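PDB 4CPD: alcohol dehydrogenase from Thermus sp., which probably oxidises alcohols to aldehydes or ketones with NAD+ as coenzyme, as a zinc-containing member of the medium-chain dehydrogenase family. Local coordinates for residues 87-92 and 101-106; 131-136 and 294-299; 177-182 and 203-208; 196-201 and 212-217. All blocks are in the same frame, centred on the assembly; numbering follows the deposited sequence.

Contact 1 of 4, residues 87-92 and 101-106; sequences IACGTC and NLCERG. With ZN (zinc ion), chain F.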
# COMPACT_ATOMS: atom_id res chain seq x y z
N ILE A 87 14.51 18.80 1.00
CA ILE A 87 14.80 19.37 2.30
C ILE A 87 13.61 19.23 3.20
O ILE A 87 12.50 19.06 2.74
CB ILE A 87 15.21 20.86 2.21
CG1 ILE A 87 14.05 21.73 1.70
CG2 ILE A 87 16.37 21.03 1.25
CD1 ILE A 87 14.17 23.19 2.14
N ALA A 88 13.88 19.33 4.50
CA ALA A 88 12.92 19.06 5.53
C ALA A 88 13.29 19.85 6.75
O ALA A 88 14.46 20.12 6.97
CB ALA A 88 12.89 17.58 5.86
N CYS A 89 12.29 20.22 7.54
CA CYS A 89 12.45 21.20 8.58
C CYS A 89 12.70 20.54 9.91
O CYS A 89 13.31 21.15 10.79
CB CYS A 89 11.18 22.08 8.65
SG CYS A 89 9.75 21.34 9.51
N GLY A 90 12.14 19.36 10.11
CA GLY A 90 12.36 18.60 11.32
C GLY A 90 11.38 18.86 12.46
O GLY A 90 11.45 18.20 13.52
N THR A 91 10.49 19.83 12.29
CA THR A 91 9.56 20.19 13.39
C THR A 91 8.08 20.22 13.00
O THR A 91 7.22 20.15 13.87
CB THR A 91 9.96 21.53 14.10
OG1 THR A 91 10.05 22.60 13.15
CG2 THR A 91 11.30 21.37 14.85
N CYS A 92 7.75 20.28 11.71
CA CYS A 92 6.35 20.20 11.32
C CYS A 92 5.76 18.82 11.62
O CYS A 92 6.49 17.84 11.83
CB CYS A 92 6.19 20.54 9.86
SG CYS A 92 6.68 19.27 8.72
N ASN A 101 9.64 13.60 3.42
CA ASN A 101 9.23 13.97 2.07
C ASN A 101 7.89 14.74 2.02
O ASN A 101 7.56 15.27 1.00
CB ASN A 101 9.09 12.74 1.18
CG ASN A 101 8.15 11.70 1.75
OD1 ASN A 101 8.20 11.38 2.94
ND2 ASN A 101 7.24 11.22 0.93
N LEU A 102 7.12 14.75 3.11
CA LEU A 102 5.89 15.53 3.16
C LEU A 102 6.02 16.78 4.01
O LEU A 102 4.99 17.36 4.40
CB LEU A 102 4.77 14.66 3.70
CG LEU A 102 4.51 13.43 2.83
CD1 LEU A 102 3.48 12.53 3.50
CD2 LEU A 102 4.08 13.83 1.42
N CYS A 103 7.27 17.17 4.31
CA CYS A 103 7.55 18.34 5.16
C CYS A 103 6.79 19.54 4.63
O CYS A 103 6.74 19.77 3.43
CB CYS A 103 9.03 18.68 5.15
SG CYS A 103 9.36 20.17 6.10
N GLU A 104 6.17 20.28 5.55
CA GLU A 104 5.36 21.45 5.18
C GLU A 104 6.20 22.62 4.65
O GLU A 104 5.73 23.39 3.84
CB GLU A 104 4.48 21.90 6.35
CG GLU A 104 3.06 21.31 6.26
CD GLU A 104 2.39 21.18 7.61
OE1 GLU A 104 2.99 21.71 8.58
OE2 GLU A 104 1.30 20.55 7.71
N ARG A 105 7.45 22.71 5.09
CA ARG A 105 8.43 23.63 4.49
C ARG A 105 9.36 22.91 3.49
O ARG A 105 10.50 23.31 3.26
CB ARG A 105 9.25 24.27 5.61
CG ARG A 105 8.48 25.35 6.36
CD ARG A 105 9.25 25.84 7.58
NE ARG A 105 8.90 24.93 8.66
CZ ARG A 105 7.99 25.16 9.60
NH1 ARG A 105 7.36 26.34 9.67
NH2 ARG A 105 7.76 24.20 10.49
N GLY A 106 8.84 21.83 2.90
CA GLY A 106 9.64 20.98 2.07
C GLY A 106 9.98 21.62 0.76
O GLY A 106 9.30 22.53 0.35
ZN ZN F . 8.99 19.62 8.17

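Contact 2 of 4, residues 131-136 and 294-299; sequences SNVNLR and NVHLYI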
# COMPACT_ATOMS: atom_id res chain seq x y z
N SER A 131 20.59 22.26 8.08
CA SER A 131 21.63 21.27 7.78
C SER A 131 21.73 20.19 8.87
O SER A 131 22.23 19.08 8.62
CB SER A 131 22.99 21.94 7.55
OG SER A 131 23.40 22.66 8.71
N ASN A 132 21.27 20.55 10.07
CA ASN A 132 21.07 19.59 11.14
C ASN A 132 20.19 18.43 10.73
O ASN A 132 20.36 17.33 11.23
CB ASN A 132 20.45 20.25 12.38
CG ASN A 132 19.13 21.00 12.09
OD1 ASN A 132 19.04 21.82 11.16
ND2 ASN A 132 18.11 20.73 12.92
N VAL A 133 19.24 18.68 9.84
CA VAL A 133 18.36 17.64 9.33
C VAL A 133 18.82 17.11 7.97
O VAL A 133 18.73 15.91 7.69
CB VAL A 133 16.95 18.23 9.16
CG1 VAL A 133 16.02 17.27 8.45
CG2 VAL A 133 16.39 18.64 10.51
N ASN A 134 19.29 18.01 7.11
CA ASN A 134 19.48 17.72 5.70
C ASN A 134 20.88 17.34 5.23
O ASN A 134 21.09 17.26 4.01
CB ASN A 134 18.99 18.92 4.92
CG ASN A 134 17.54 19.22 5.19
OD1 ASN A 134 17.17 20.28 5.70
ND2 ASN A 134 16.71 18.28 4.85
N LEU A 135 21.82 17.10 6.15
CA LEU A 135 23.17 16.66 5.76
C LEU A 135 23.66 15.48 6.58
O LEU A 135 23.20 15.25 7.72
CB LEU A 135 24.19 17.78 5.93
CG LEU A 135 24.22 18.94 4.94
CD1 LEU A 135 25.39 19.89 5.21
CD2 LEU A 135 24.27 18.45 3.50
N ARG A 136 24.58 14.71 5.99
CA ARG A 136 25.33 13.68 6.73
C ARG A 136 26.81 13.76 6.43
O ARG A 136 27.21 13.87 5.26
CB ARG A 136 24.83 12.28 6.39
CG ARG A 136 23.40 12.00 6.80
CD ARG A 136 23.25 12.04 8.31
NE ARG A 136 21.94 11.58 8.73
CZ ARG A 136 20.81 12.27 8.60
NH1 ARG A 136 20.76 13.46 8.05
NH2 ARG A 136 19.69 11.73 9.04
N ASN A 294 11.60 9.21 0.56
CA ASN A 294 11.73 9.78 1.90
C ASN A 294 13.15 9.47 2.35
O ASN A 294 13.41 8.72 3.31
CB ASN A 294 10.68 9.19 2.84
CG ASN A 294 10.78 9.73 4.24
OD1 ASN A 294 11.32 10.80 4.47
ND2 ASN A 294 10.26 8.98 5.19
N VAL A 295 14.07 10.06 1.62
CA VAL A 295 15.48 9.75 1.73
C VAL A 295 16.03 9.78 3.14
O VAL A 295 16.81 8.91 3.52
CB VAL A 295 16.31 10.71 0.87
CG1 VAL A 295 17.79 10.44 1.05
CG2 VAL A 295 15.93 10.57 -0.61
N HIS A 296 15.61 10.75 3.92
CA HIS A 296 16.12 10.92 5.29
C HIS A 296 15.93 9.67 6.13
O HIS A 296 16.73 9.38 6.99
CB HIS A 296 15.44 12.07 6.00
CG HIS A 296 15.53 13.37 5.28
ND1 HIS A 296 14.90 13.60 4.08
CD2 HIS A 296 16.19 14.52 5.58
CE1 HIS A 296 15.14 14.83 3.68
NE2 HIS A 296 15.93 15.40 4.57
N LEU A 297 14.83 8.95 5.89
CA LEU A 297 14.51 7.80 6.67
C LEU A 297 15.57 6.70 6.47
O LEU A 297 15.84 5.97 7.39
CB LEU A 297 13.11 7.27 6.31
CG LEU A 297 12.53 6.25 7.32
CD1 LEU A 297 12.34 6.88 8.67
CD2 LEU A 297 11.21 5.68 6.82
N TYR A 298 16.16 6.62 5.27
CA TYR A 298 17.02 5.53 4.86
C TYR A 298 18.49 5.88 4.75
O TYR A 298 19.33 5.00 4.72
CB TYR A 298 16.54 5.02 3.50
CG TYR A 298 15.08 4.63 3.53
CD1 TYR A 298 14.65 3.57 4.32
CD2 TYR A 298 14.13 5.33 2.79
CE1 TYR A 298 13.32 3.22 4.36
CE2 TYR A 298 12.80 4.99 2.84
CZ TYR A 298 12.41 3.93 3.63
OH TYR A 298 11.10 3.57 3.68
N ILE A 299 18.81 7.15 4.66
CA ILE A 299 20.16 7.56 4.29
C ILE A 299 21.26 7.01 5.21
O ILE A 299 22.31 6.68 4.74
CB ILE A 299 20.27 9.09 4.19
CG1 ILE A 299 21.55 9.49 3.47
CG2 ILE A 299 20.24 9.73 5.57
CD1 ILE A 299 21.55 10.94 3.07

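Contact 3 of 4, residues 177-182 and 203-208; sequences AGPVGL and PERLER. With NAD (nicotinamide-adenine-dinucleotide), chain G.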
# COMPACT_ATOMS: atom_id res chain seq x y z
N ALA A 177 15.28 -0.12 -16.28
CA ALA A 177 16.70 -0.40 -16.03
C ALA A 177 17.58 0.84 -16.19
O ALA A 177 18.76 0.73 -16.43
CB ALA A 177 17.18 -1.50 -16.95
N GLY A 178 17.01 2.03 -16.05
CA GLY A 178 17.79 3.24 -15.88
C GLY A 178 18.45 3.26 -14.50
O GLY A 178 18.32 2.30 -13.72
N PRO A 179 19.15 4.36 -14.18
CA PRO A 179 19.93 4.46 -12.93
C PRO A 179 19.18 3.98 -11.68
O PRO A 179 19.75 3.26 -10.86
CB PRO A 179 20.24 5.97 -12.84
CG PRO A 179 20.27 6.42 -14.26
CD PRO A 179 19.33 5.55 -15.04
N VAL A 180 17.92 4.38 -11.53
CA VAL A 180 17.15 4.01 -10.33
C VAL A 180 16.90 2.53 -10.31
O VAL A 180 17.15 1.89 -9.31
CB VAL A 180 15.83 4.79 -10.25
CG1 VAL A 180 14.93 4.24 -9.15
CG2 VAL A 180 16.12 6.28 -10.01
N GLY A 181 16.45 2.00 -11.45
CA GLY A 181 16.25 0.56 -11.59
C GLY A 181 17.49 -0.26 -11.29
O GLY A 181 17.42 -1.34 -10.68
N LEU A 182 18.63 0.26 -11.72
CA LEU A 182 19.90 -0.43 -11.52
C LEU A 182 20.29 -0.41 -10.06
O LEU A 182 20.83 -1.39 -9.57
CB LEU A 182 21.00 0.18 -12.39
CG LEU A 182 20.73 -0.02 -13.90
CD1 LEU A 182 21.65 0.88 -14.73
CD2 LEU A 182 20.89 -1.47 -14.32
N PRO A 203 18.97 -2.46 -24.96
CA PRO A 203 19.92 -3.54 -24.72
C PRO A 203 21.10 -3.18 -23.86
O PRO A 203 21.48 -3.95 -22.98
CB PRO A 203 20.37 -3.90 -26.13
CG PRO A 203 19.13 -3.70 -26.94
CD PRO A 203 18.45 -2.51 -26.35
N GLU A 204 21.69 -2.01 -24.10
CA GLU A 204 22.80 -1.54 -23.26
C GLU A 204 22.43 -1.61 -21.76
O GLU A 204 23.21 -2.10 -20.95
CB GLU A 204 23.26 -0.13 -23.69
N ARG A 205 21.23 -1.15 -21.41
CA ARG A 205 20.76 -1.09 -20.01
C ARG A 205 20.42 -2.51 -19.50
O ARG A 205 20.82 -2.88 -18.40
CB ARG A 205 19.59 -0.08 -19.85
CG ARG A 205 19.98 1.30 -20.38
CD ARG A 205 19.13 2.49 -19.93
NE ARG A 205 19.89 3.76 -19.92
CZ ARG A 205 19.41 4.94 -19.52
NH1 ARG A 205 18.15 5.04 -19.11
NH2 ARG A 205 20.18 6.03 -19.54
N LEU A 206 19.73 -3.30 -20.31
CA LEU A 206 19.48 -4.70 -19.97
C LEU A 206 20.78 -5.51 -19.75
O LEU A 206 20.85 -6.38 -18.89
CB LEU A 206 18.60 -5.37 -21.02
CG LEU A 206 17.18 -4.80 -21.13
CD1 LEU A 206 16.51 -5.22 -22.42
CD2 LEU A 206 16.32 -5.23 -19.95
N GLU A 207 21.80 -5.25 -20.55
CA GLU A 207 23.10 -5.90 -20.37
C GLU A 207 23.66 -5.56 -19.00
O GLU A 207 24.19 -6.40 -18.30
CB GLU A 207 24.09 -5.46 -21.46
CG GLU A 207 24.03 -6.28 -22.75
N ARG A 208 23.53 -4.30 -18.64
CA ARG A 208 23.96 -3.82 -17.34
C ARG A 208 23.16 -4.48 -16.22
O ARG A 208 23.71 -4.90 -15.19
CB ARG A 208 23.80 -2.30 -17.27
CG ARG A 208 24.94 -1.60 -16.56
CD ARG A 208 26.17 -1.45 -17.46
NE ARG A 208 27.10 -0.49 -16.89
CZ ARG A 208 27.75 -0.66 -15.74
NH1 ARG A 208 27.58 -1.76 -15.01
NH2 ARG A 208 28.58 0.29 -15.31
PA NAD G . 15.87 7.50 -16.87
O1A NAD G . 17.36 7.77 -17.09
O2A NAD G . 14.84 8.20 -17.76
O5B NAD G . 15.50 5.93 -16.84
C5B NAD G . 14.25 5.46 -17.35
C4B NAD G . 14.42 4.05 -17.92
O4B NAD G . 13.13 3.46 -18.14
C3B NAD G . 15.16 4.08 -19.26
O3B NAD G . 16.15 3.05 -19.38
C2B NAD G . 14.07 3.82 -20.27
O2B NAD G . 14.57 3.17 -21.44
C1B NAD G . 13.13 2.94 -19.47
N9A NAD G . 11.79 2.99 -20.05
C8A NAD G . 11.16 4.10 -20.48
N7A NAD G . 9.94 3.77 -20.96
C5A NAD G . 9.79 2.43 -20.83
C6A NAD G . 8.73 1.44 -21.13
N6A NAD G . 7.58 1.87 -21.68
N1A NAD G . 8.95 0.13 -20.85
C2A NAD G . 10.10 -0.29 -20.29
N3A NAD G . 11.11 0.56 -19.99
C4A NAD G . 11.01 1.91 -20.23
O3 NAD G . 15.46 7.92 -15.35
PN NAD G . 16.14 7.47 -13.95
O1N NAD G . 17.25 8.48 -13.72
O2N NAD G . 16.34 5.96 -13.88
O5D NAD G . 14.92 7.76 -12.93
C5D NAD G . 13.88 6.76 -12.86
C4D NAD G . 12.48 7.30 -12.61
O4D NAD G . 12.31 7.48 -11.20
C3D NAD G . 12.18 8.65 -13.26
O3D NAD G . 10.79 8.69 -13.62
C2D NAD G . 12.54 9.66 -12.17
O2D NAD G . 11.94 10.97 -12.29
C1D NAD G . 12.08 8.88 -10.94
N1N NAD G . 12.70 9.31 -9.67
C2N NAD G . 11.86 9.36 -8.64
C3N NAD G . 12.28 9.75 -7.37
C7N NAD G . 11.23 9.74 -6.30
O7N NAD G . 11.30 10.48 -5.33
N7N NAD G . 10.21 8.87 -6.44
C4N NAD G . 13.63 10.09 -7.17
C5N NAD G . 14.50 10.03 -8.26
C6N NAD G . 14.01 9.64 -9.52

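Contact 4 of 4, residues 196-201 and 212-217; sequences ILAIDR and LGAIPI. With NAD (nicotinamide-adenine-dinucleotide), chain G.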
# COMPACT_ATOMS: atom_id res chain seq x y z
N ILE A 196 15.58 -11.89 -9.48
CA ILE A 196 15.31 -10.52 -9.83
C ILE A 196 15.14 -10.45 -11.32
O ILE A 196 15.95 -10.99 -12.04
CB ILE A 196 16.49 -9.59 -9.47
CG1 ILE A 196 16.87 -9.73 -7.99
CG2 ILE A 196 16.16 -8.14 -9.82
CD1 ILE A 196 18.15 -9.01 -7.63
N LEU A 197 14.11 -9.74 -11.77
CA LEU A 197 13.81 -9.60 -13.20
C LEU A 197 13.81 -8.14 -13.60
O LEU A 197 13.19 -7.31 -12.94
CB LEU A 197 12.44 -10.18 -13.48
CG LEU A 197 12.32 -11.61 -12.97
CD1 LEU A 197 11.02 -11.84 -12.24
CD2 LEU A 197 12.48 -12.58 -14.12
N ALA A 198 14.49 -7.83 -14.70
CA ALA A 198 14.61 -6.45 -15.13
C ALA A 198 13.91 -6.32 -16.45
O ALA A 198 14.20 -7.06 -17.37
CB ALA A 198 16.06 -6.03 -15.24
N ILE A 199 12.98 -5.39 -16.52
CA ILE A 199 12.22 -5.13 -17.71
C ILE A 199 12.60 -3.75 -18.18
O ILE A 199 12.51 -2.78 -17.41
CB ILE A 199 10.71 -5.19 -17.44
CG1 ILE A 199 10.27 -6.61 -17.10
CG2 ILE A 199 9.91 -4.69 -18.64
CD1 ILE A 199 10.33 -6.96 -15.64
N ASP A 200 13.05 -3.66 -19.43
CA ASP A 200 13.33 -2.39 -20.10
C ASP A 200 13.22 -2.62 -21.61
O ASP A 200 12.76 -3.69 -22.05
CB ASP A 200 14.71 -1.87 -19.71
CG ASP A 200 14.82 -0.38 -19.86
OD1 ASP A 200 14.56 0.14 -20.96
OD2 ASP A 200 15.17 0.29 -18.87
N ARG A 201 13.63 -1.63 -22.40
CA ARG A 201 13.61 -1.75 -23.85
C ARG A 201 14.91 -1.23 -24.51
O ARG A 201 14.90 -0.84 -25.68
CB ARG A 201 12.40 -1.00 -24.39
CG ARG A 201 12.49 0.51 -24.21
CD ARG A 201 11.21 1.21 -24.61
NE ARG A 201 11.36 2.66 -24.48
CZ ARG A 201 10.35 3.53 -24.49
NH1 ARG A 201 9.09 3.11 -24.62
NH2 ARG A 201 10.60 4.82 -24.36
N LEU A 212 24.44 -7.23 -13.04
CA LEU A 212 24.14 -7.00 -11.61
C LEU A 212 23.39 -8.18 -10.98
O LEU A 212 23.26 -8.27 -9.75
CB LEU A 212 23.34 -5.72 -11.43
CG LEU A 212 24.13 -4.44 -11.69
CD1 LEU A 212 23.19 -3.26 -11.90
CD2 LEU A 212 25.10 -4.15 -10.55
N GLY A 213 22.92 -9.08 -11.83
CA GLY A 213 22.42 -10.37 -11.40
C GLY A 213 20.97 -10.60 -11.78
O GLY A 213 20.39 -11.55 -11.30
N ALA A 214 20.39 -9.76 -12.62
CA ALA A 214 18.99 -9.92 -12.98
C ALA A 214 18.84 -10.69 -14.27
O ALA A 214 19.74 -10.71 -15.12
CB ALA A 214 18.33 -8.55 -13.13
N ILE A 215 17.68 -11.33 -14.41
CA ILE A 215 17.22 -11.87 -15.69
C ILE A 215 16.59 -10.75 -16.52
O ILE A 215 15.52 -10.24 -16.18
CB ILE A 215 16.18 -12.96 -15.45
CG1 ILE A 215 16.83 -14.14 -14.73
CG2 ILE A 215 15.56 -13.40 -16.76
CD1 ILE A 215 15.86 -15.19 -14.23
N PRO A 216 17.25 -10.35 -17.63
CA PRO A 216 16.77 -9.23 -18.43
C PRO A 216 15.63 -9.68 -19.30
O PRO A 216 15.59 -10.84 -19.70
CB PRO A 216 17.98 -8.90 -19.29
CG PRO A 216 18.62 -10.22 -19.51
CD PRO A 216 18.40 -11.01 -18.26
N ILE A 217 14.73 -8.74 -19.57
CA ILE A 217 13.51 -8.99 -20.35
C ILE A 217 13.23 -7.75 -21.20
O ILE A 217 12.95 -6.67 -20.66
CB ILE A 217 12.30 -9.25 -19.44
CG1 ILE A 217 12.52 -10.50 -18.59
CG2 ILE A 217 11.03 -9.37 -20.27
CD1 ILE A 217 11.39 -10.82 -17.61
PA NAD G . 15.87 7.50 -16.87
O1A NAD G . 17.36 7.77 -17.09
O2A NAD G . 14.84 8.20 -17.76
O5B NAD G . 15.50 5.93 -16.84
C5B NAD G . 14.25 5.46 -17.35
C4B NAD G . 14.42 4.05 -17.92
O4B NAD G . 13.13 3.46 -18.14
C3B NAD G . 15.16 4.08 -19.26
O3B NAD G . 16.15 3.05 -19.38
C2B NAD G . 14.07 3.82 -20.27
O2B NAD G . 14.57 3.17 -21.44
C1B NAD G . 13.13 2.94 -19.47
N9A NAD G . 11.79 2.99 -20.05
C8A NAD G . 11.16 4.10 -20.48
N7A NAD G . 9.94 3.77 -20.96
C5A NAD G . 9.79 2.43 -20.83
C6A NAD G . 8.73 1.44 -21.13
N6A NAD G . 7.58 1.87 -21.68
N1A NAD G . 8.95 0.13 -20.85
C2A NAD G . 10.10 -0.29 -20.29
N3A NAD G . 11.11 0.56 -19.99
C4A NAD G . 11.01 1.91 -20.23
O3 NAD G . 15.46 7.92 -15.35
PN NAD G . 16.14 7.47 -13.95
O1N NAD G . 17.25 8.48 -13.72
O2N NAD G . 16.34 5.96 -13.88
O5D NAD G . 14.92 7.76 -12.93
C5D NAD G . 13.88 6.76 -12.86
C4D NAD G . 12.48 7.30 -12.61
O4D NAD G . 12.31 7.48 -11.20
C3D NAD G . 12.18 8.65 -13.26
O3D NAD G . 10.79 8.69 -13.62
C2D NAD G . 12.54 9.66 -12.17
O2D NAD G . 11.94 10.97 -12.29
C1D NAD G . 12.08 8.88 -10.94
N1N NAD G . 12.70 9.31 -9.67
C2N NAD G . 11.86 9.36 -8.64
C3N NAD G . 12.28 9.75 -7.37
C7N NAD G . 11.23 9.74 -6.30
O7N NAD G . 11.30 10.48 -5.33
N7N NAD G . 10.21 8.87 -6.44
C4N NAD G . 13.63 10.09 -7.17
C5N NAD G . 14.50 10.03 -8.26
C6N NAD G . 14.01 9.64 -9.52

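Contact 1 of 4, residues 87-92 and 101-106
At a four-cysteine zinc site, Cys89 and Cys92 of residues 87-92 face Cys103 of 101-106 across one metal ion. The bond from Cys103 SG to the zinc is 2.2 Å long, and the other two thiolates lie almost as near. In Cys103 the sulfur stands anti to the backbone N (chi1 176°), which carries it from its own loop across to the metal. Cys95, on helix 93-96 between the segments, is the fourth ligand. This is the structural zinc lobe familiar from zinc-containing alcohol dehydrogenases, distinct from the site at Cys38, His59 and Asp152. Within the CxxC turn the backbone N-H groups of Thr91 and Cys92 both point at Cys89 SG, the former at 3.2 Å. A weak third donor is Arg105 NH2, 3.6 Å from Cys89 SG, which lies at the edge of the guanidinium; a bend at chi3 (-87°) brings the group back alongside Cys89 CB. Cys92 SG accepts a nearly straight bond (173°) from Glu104 N at 3.4 Å. Such N-H donors would be expected to draw off some of the negative charge of the thiolates. Nearer Ile87, Ala88 CB makes an apolar contact with Cys103 CB at 4.1 Å, and Ile87 CD1 lies 3.8 Å from Arg105 O. Gly106 ends the type I turn begun at Cys103, and its CA makes a CA-H...O contact with Ile87 O at 3.5 Å.

Contact 2 of 4, residues 131-136 and 294-299
Val133, near the end of helix 131-134, meets the imidazole of His296 with both backbone and side chain. Val133 O lies at the ring edge, 3.6 Å from His296 CD2, and Val133 CG1, anti to the backbone N (chi1 172°), comes to 4.0 Å from the same carbon. Asn134 follows, its side-chain amide also at the edge of the imidazole, near NE2, the two planes 76° apart. His86 and Tyr100 meet the same ring from elsewhere in the chain. Beyond the helix, Arg136 bends at chi2 (-64°) and turns its guanidinium back toward the helix end. There NH1 gives hydrogen bonds to two carbonyls, Val133 O at 3.2 Å and Leu135 O at 3.0 Å. One face of the group rests on Ile299, whose CG2 methyl lies 4.0 Å from Arg136 CZ, offset toward the rim. Helix 295-307, which supplies His296 and Ile299, follows strand 286-290, the last of the coenzyme-binding sheet, and packs here against the segment after strand 125-128. It also carries Asp300, the salt-bridge partner of Arg136 NE. A single guanidinium thus meets its polar needs from both sides, with local carbonyls and with Asp300, while one face rests on a methyl.

Contact 3 of 4, residues 177-182 and 203-208
Arg205 leans from helix 203-212 over the glycine-rich turn at Ala177 and Gly178, the strand-turn-helix of a Rossmann fold in which NAD is bound. Its CB lies 3.6 Å from the carbonyl O of Ala177 and also touches the Ala177 methyl. From there the chain runs extended through CG and CD, still passing over that carbonyl, until CD comes close to O3B of the adenosine ribose. NE and CZ skirt the same hydroxyl, and the guanidinium presents its edge to it: NH1 gives O3B a hydrogen bond of 2.8 Å (163°). NH1 also reaches the pyrophosphate, though its bond to O1A is weak. Arg205 NH1 comes to 3.7 Å from Gly178 CA as well, and Pro179 CD lies over one face of the group. NH2 has a further, weak bond to the carbonyl of Ala338. Replacing this arginine by an alanine would probably leave O3B without its guanidinium donor and take away a positive charge beside the coenzyme phosphates.

Gly178, the N-cap of helix 179-190, lies so close to the coenzyme that a CB there would run into NAD O5B. Farther along, where the helices pack without polar bonds, Leu182 CD2 rests 4.2 Å from Arg208 CB, while the arginine's own tip leads away. The pyrophosphate sits at the start of helix 179-190, whose dipole would be expected to stabilise its charge: Val180 N bonds to NAD O2N at 3.2 Å, almost straight at 173°.

Contact 4 of 4, residues 196-201 and 212-217
Ile196 to Asp200 pair with Ile215 to Ile217 as parallel strands, in sequence the second and third of the Rossmann sheet, joined by helix 203-212 in a beta-alpha-beta unit. The backbones interlock: Ile215 N bonds to Ile196 O at 3.0 Å, Ala198 N to Ile215 O, and Asp200 N to Ile217 O, with a weak bond from Ile217 N to Ala198 O between them. The tight part lies on the face of Leu197, Ile199, Ile215 and Ile217, where neighbours run side by side. Leu197 CD2 touches both Ile215 CB at 4.0 Å and Ile217 CD1 at 4.1 Å, and helix 224-231 covers Ile215 and Ile217. On the opposite face Ala198 CB meets Ala214 CB at 4.0 Å, which Ile196 CG2 also touches, while Ala209 and Leu206 of helix 203-212 pack on Ala198 and Pro216. Toward the outside the contact thins: Pro216 touches mainly through CA, and exposed Gly213 ends the preceding helix in a Schellman motif. At the strand's C-terminal end Arg201 lays its guanidinium face over NAD N7A. An alanine in place of Asp200 would probably leave O2B and O3B of the ribose without their carboxylate acceptor, weakening a grip characteristic of NAD-dependent Rossmann enzymes. With CG anti to the backbone N (chi1 -155°), the Asp200 carboxylate takes NAD O2B on OD1 at 3.1 Å and O3B on OD2 at 3.0 Å.

In the fold
Contacts 3 and 4 share the Rossmann unit and the coenzyme: Asp200 OD2 accepts a hydrogen bond from Ala177 N, so the carboxylate also ties the glycine-rich turn to the next strand. Contacts 1 and 2 lie on the other side of the chain's centre and touch each other, Ala88 and Ile87 against Val133 and Asn134. Contact 1 is the partly exposed one, held by zinc and sulfur, and its Asn101 bonds to Asp285 of the second subunit. The other three are buried, yet unlike: contact 2 joins distant parts of the chain through an imidazole and a guanidinium, contact 3 is centred on the ribose and pyrophosphate of the coenzyme, and contact 4 rests on backbone pairing and aliphatic side chains.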